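Local coordinates for LEOA (Escherichia coli, PDB 4AUR), which probably binds and hydrolyses GTP as a bacterial member of the dynamin family linked to enterotoxigenic strains, at residues 20-31 against 559-570. Residues are numbered along the deposited sequence; the frame is centred on the assembly and turned at random.
Sequences QLRGMLEMLGEM and IQTQLAQLMVPA
Leu566 lays its side chain against the backbone of Gly23, CD1 lying 3.4 Å from Gly23 C, at a point where helix 20-30 presents no side chain of its own. Next to it runs Met24, a selenomethionine like the other methionines here. Its CG is 3.6 Å from Leu566 CB, and the two side chains pass each other in opposite directions. With CG anti to the carbonyl carbon (chi1 -76°) and the chain straight through chi2, Met24 carries its selenium along to Met567, the two SE atoms 3.7 Å apart and the chains crossing nearly at right angles. One turn on, Met27 CB meets Leu563 CD2 at 3.6 Å, these side chains again running in opposite directions, before a bend at chi2 (-71°) turns the selenium over to Gln562, where Met27 SE lies 3.8 Å from Gln562 CG. Ile559 divides its branches: CG2 faces Met27, while CD1 touches Glu30 CG at 3.7 Å, that aliphatic stem lying across it. At the other end the Gln20 amide lies against CB and CG of Pro569, in a poorly ordered tail. No hydrogen bond joins the segments; apolar side chains make most of the contact. Helix 275-343 borders this pair, touched by Leu21 and Met567. The axes of helices 20-30 and 559-567 approach to 9.4 Å at 164°, an antiparallel pairing of the chain's two ends consistent with the helical bundle beside the GTPase domain in dynamin-like proteins.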
loop_
_atom_site.group_PDB
_atom_site.type_symbol
_atom_site.label_atom_id
_atom_site.label_comp_id
_atom_site.label_asym_id
_atom_site.label_seq_id
_atom_site.Cartn_x
_atom_site.Cartn_y
_atom_site.Cartn_z
ATOM N N GLN A 20 -8.375 -20.106 9.177
ATOM C CA GLN A 20 -7.654 -19.041 8.481
ATOM C C GLN A 20 -7.573 -17.819 9.362
ATOM O O GLN A 20 -6.594 -17.098 9.352
ATOM C CB GLN A 20 -8.368 -18.658 7.201
ATOM C CG GLN A 20 -8.367 -19.751 6.137
ATOM C CD GLN A 20 -9.574 -19.643 5.229
ATOM O OE1 GLN A 20 -10.236 -18.601 5.170
ATOM N NE2 GLN A 20 -9.869 -20.714 4.518
ATOM N N LEU A 21 -8.629 -17.586 10.129
ATOM C CA LEU A 21 -8.619 -16.529 11.119
ATOM C C LEU A 21 -7.494 -16.740 12.095
ATOM O O LEU A 21 -6.721 -15.843 12.351
ATOM C CB LEU A 21 -9.953 -16.467 11.849
ATOM C CG LEU A 21 -10.173 -15.221 12.699
ATOM C CD1 LEU A 21 -9.931 -13.996 11.839
ATOM C CD2 LEU A 21 -11.562 -15.203 13.297
ATOM N N ARG A 22 -7.382 -17.946 12.626
ATOM C CA ARG A 22 -6.270 -18.312 13.517
ATOM C C ARG A 22 -4.919 -18.034 12.899
ATOM O O ARG A 22 -4.028 -17.573 13.567
ATOM C CB ARG A 22 -6.365 -19.782 13.907
ATOM C CG ARG A 22 -6.101 -20.005 15.387
ATOM C CD ARG A 22 -6.596 -21.359 15.855
ATOM N NE ARG A 22 -5.935 -22.449 15.148
ATOM C CZ ARG A 22 -6.101 -23.729 15.419
ATOM N NH1 ARG A 22 -6.906 -24.124 16.397
ATOM N NH2 ARG A 22 -5.455 -24.623 14.706
ATOM N N GLY A 23 -4.783 -18.317 11.614
ATOM C CA GLY A 23 -3.546 -18.075 10.891
ATOM C C GLY A 23 -3.278 -16.597 10.777
ATOM O O GLY A 23 -2.139 -16.165 10.814
HETATM N N MSE A 24 -4.333 -15.811 10.645
HETATM C CA MSE A 24 -4.184 -14.387 10.459
HETATM C C MSE A 24 -3.747 -13.833 11.770
HETATM O O MSE A 24 -2.941 -12.905 11.792
HETATM C CB MSE A 24 -5.484 -13.757 9.971
HETATM C CG MSE A 24 -5.704 -14.050 8.506
HETATM SE SE MSE A 24 -7.261 -12.992 7.901
HETATM C CE MSE A 24 -8.562 -14.385 7.440
ATOM N N LEU A 25 -4.238 -14.407 12.880
ATOM C CA LEU A 25 -3.846 -13.949 14.228
ATOM C C LEU A 25 -2.399 -14.204 14.565
ATOM O O LEU A 25 -1.747 -13.377 15.183
ATOM C CB LEU A 25 -4.682 -14.630 15.279
ATOM C CG LEU A 25 -6.095 -14.065 15.369
ATOM C CD1 LEU A 25 -7.062 -15.074 15.970
ATOM C CD2 LEU A 25 -6.103 -12.771 16.166
ATOM N N GLU A 26 -1.901 -15.372 14.187
ATOM C CA GLU A 26 -0.491 -15.687 14.366
ATOM C C GLU A 26 0.428 -14.650 13.695
ATOM O O GLU A 26 1.514 -14.382 14.194
ATOM C CB GLU A 26 -0.168 -17.068 13.792
ATOM C CG GLU A 26 -0.764 -18.241 14.544
ATOM C CD GLU A 26 -0.327 -19.587 13.977
ATOM O OE1 GLU A 26 -0.150 -19.712 12.740
ATOM O OE2 GLU A 26 -0.168 -20.537 14.784
HETATM N N MSE A 27 0.007 -14.095 12.559
HETATM C CA MSE A 27 0.835 -13.151 11.821
HETATM C C MSE A 27 0.794 -11.805 12.472
HETATM O O MSE A 27 1.831 -11.180 12.596
HETATM C CB MSE A 27 0.398 -13.051 10.382
HETATM C CG MSE A 27 0.633 -14.372 9.693
HETATM SE SE MSE A 27 2.541 -14.748 9.405
HETATM C CE MSE A 27 3.005 -15.764 11.030
ATOM N N LEU A 28 -0.372 -11.342 12.907
ATOM C CA LEU A 28 -0.440 -10.115 13.714
ATOM C C LEU A 28 0.451 -10.235 14.944
ATOM O O LEU A 28 1.226 -9.338 15.261
ATOM C CB LEU A 28 -1.871 -9.820 14.173
ATOM C CG LEU A 28 -2.908 -9.598 13.076
ATOM C CD1 LEU A 28 -4.252 -9.302 13.665
ATOM C CD2 LEU A 28 -2.519 -8.461 12.147
ATOM N N GLY A 29 0.351 -11.353 15.646
ATOM C CA GLY A 29 1.206 -11.582 16.802
ATOM C C GLY A 29 2.640 -11.389 16.370
ATOM O O GLY A 29 3.436 -10.771 17.067
ATOM N N GLU A 30 2.957 -11.883 15.189
ATOM C CA GLU A 30 4.306 -11.801 14.705
ATOM C C GLU A 30 4.774 -10.365 14.456
ATOM O O GLU A 30 5.959 -10.106 14.524
ATOM C CB GLU A 30 4.446 -12.637 13.452
ATOM C CG GLU A 30 5.880 -12.869 13.011
ATOM C CD GLU A 30 6.667 -13.784 13.921
ATOM O OE1 GLU A 30 6.139 -14.857 14.310
ATOM O OE2 GLU A 30 7.829 -13.416 14.215
HETATM N N MSE A 31 3.857 -9.434 14.203
HETATM C CA MSE A 31 4.224 -8.033 14.012
HETATM C C MSE A 31 3.938 -7.255 15.279
HETATM O O MSE A 31 3.828 -6.032 15.273
HETATM C CB MSE A 31 3.633 -7.484 12.707
HETATM C CG MSE A 31 2.141 -7.621 12.576
HETATM SE SE MSE A 31 1.478 -7.394 10.727
HETATM C CE MSE A 31 1.421 -5.449 10.919
ATOM N N ILE A 559 5.676 -11.227 6.198
ATOM C CA ILE A 559 4.463 -11.395 6.960
ATOM C C ILE A 559 3.176 -11.135 6.165
ATOM O O ILE A 559 2.242 -11.935 6.240
ATOM C CB ILE A 559 4.465 -10.551 8.245
ATOM C CG1 ILE A 559 5.571 -11.038 9.188
ATOM C CG2 ILE A 559 3.137 -10.732 8.958
ATOM C CD1 ILE A 559 5.680 -10.231 10.442
ATOM N N GLN A 560 3.120 -10.048 5.398
ATOM C CA GLN A 560 1.914 -9.720 4.648
ATOM C C GLN A 560 1.658 -10.682 3.466
ATOM O O GLN A 560 0.530 -10.832 2.971
ATOM C CB GLN A 560 2.010 -8.293 4.163
ATOM C CG GLN A 560 0.802 -7.795 3.397
ATOM C CD GLN A 560 0.868 -8.104 1.927
ATOM O OE1 GLN A 560 1.935 -8.349 1.384
ATOM N NE2 GLN A 560 -0.264 -8.082 1.273
ATOM N N THR A 561 2.705 -11.327 2.990
ATOM C CA THR A 561 2.543 -12.245 1.902
ATOM C C THR A 561 1.648 -13.364 2.384
ATOM O O THR A 561 0.725 -13.774 1.684
ATOM C CB THR A 561 3.893 -12.812 1.476
ATOM O OG1 THR A 561 4.715 -11.750 0.978
ATOM C CG2 THR A 561 3.705 -13.855 0.367
ATOM N N GLN A 562 1.928 -13.836 3.597
ATOM C CA GLN A 562 1.136 -14.866 4.259
ATOM C C GLN A 562 -0.277 -14.393 4.564
ATOM O O GLN A 562 -1.211 -15.095 4.361
ATOM C CB GLN A 562 1.836 -15.270 5.541
ATOM C CG GLN A 562 1.218 -16.438 6.283
ATOM C CD GLN A 562 1.344 -17.763 5.553
ATOM O OE1 GLN A 562 0.694 -18.726 5.936
ATOM N NE2 GLN A 562 2.178 -17.821 4.503
ATOM N N LEU A 563 -0.426 -13.184 5.073
ATOM C CA LEU A 563 -1.748 -12.629 5.333
ATOM C C LEU A 563 -2.558 -12.564 4.057
ATOM O O LEU A 563 -3.732 -12.919 4.049
ATOM C CB LEU A 563 -1.653 -11.232 5.957
ATOM C CG LEU A 563 -1.217 -11.202 7.422
ATOM C CD1 LEU A 563 -0.831 -9.789 7.856
ATOM C CD2 LEU A 563 -2.310 -11.771 8.323
ATOM N N ALA A 564 -1.948 -12.116 2.970
ATOM C CA ALA A 564 -2.704 -11.992 1.742
ATOM C C ALA A 564 -3.235 -13.367 1.312
ATOM O O ALA A 564 -4.373 -13.501 0.836
ATOM C CB ALA A 564 -1.862 -11.353 0.658
ATOM N N GLN A 565 -2.401 -14.383 1.499
ATOM C CA GLN A 565 -2.785 -15.741 1.233
ATOM C C GLN A 565 -3.970 -16.165 2.077
ATOM O O GLN A 565 -4.898 -16.821 1.586
ATOM C CB GLN A 565 -1.612 -16.666 1.481
ATOM C CG GLN A 565 -1.953 -18.134 1.394
ATOM C CD GLN A 565 -0.716 -19.011 1.319
ATOM O OE1 GLN A 565 -0.542 -19.936 2.133
ATOM N NE2 GLN A 565 0.158 -18.730 0.342
ATOM N N LEU A 566 -3.953 -15.807 3.347
ATOM C CA LEU A 566 -4.981 -16.291 4.260
ATOM C C LEU A 566 -6.307 -15.626 3.991
ATOM O O LEU A 566 -7.362 -16.116 4.379
ATOM C CB LEU A 566 -4.555 -16.052 5.705
ATOM C CG LEU A 566 -3.358 -16.905 6.148
ATOM C CD1 LEU A 566 -2.740 -16.358 7.410
ATOM C CD2 LEU A 566 -3.755 -18.353 6.346
HETATM N N MSE A 567 -6.224 -14.522 3.282
HETATM C CA MSE A 567 -7.304 -13.591 3.133
HETATM C C MSE A 567 -8.051 -13.810 1.850
HETATM O O MSE A 567 -9.131 -13.283 1.676
HETATM C CB MSE A 567 -6.562 -12.253 3.241
HETATM C CG MSE A 567 -7.449 -11.043 3.265
HETATM SE SE MSE A 567 -8.077 -10.722 5.093
HETATM C CE MSE A 567 -8.485 -8.873 4.552
ATOM N N VAL A 568 -7.497 -14.605 0.939
ATOM C CA VAL A 568 -8.130 -14.849 -0.358
ATOM C C VAL A 568 -9.495 -15.503 -0.156
ATOM O O VAL A 568 -10.504 -15.021 -0.701
ATOM C CB VAL A 568 -7.231 -15.706 -1.295
ATOM C CG1 VAL A 568 -8.047 -16.457 -2.345
ATOM C CG2 VAL A 568 -6.188 -14.836 -1.982
ATOM N N PRO A 569 -9.535 -16.608 0.619
ATOM C CA PRO A 569 -10.846 -17.203 0.870
ATOM C C PRO A 569 -11.863 -16.187 1.415
ATOM O O PRO A 569 -13.009 -16.166 0.960
ATOM C CB PRO A 569 -10.552 -18.301 1.896
ATOM C CG PRO A 569 -9.091 -18.599 1.791
ATOM C CD PRO A 569 -8.424 -17.494 1.027
ATOM N N ALA A 570 -11.438 -15.338 2.351
ATOM C CA ALA A 570 -12.348 -14.379 3.007
ATOM C C ALA A 570 -12.928 -13.327 2.038
ATOM O O ALA A 570 -13.981 -12.749 2.317
ATOM C CB ALA A 570 -11.661 -13.713 4.197
#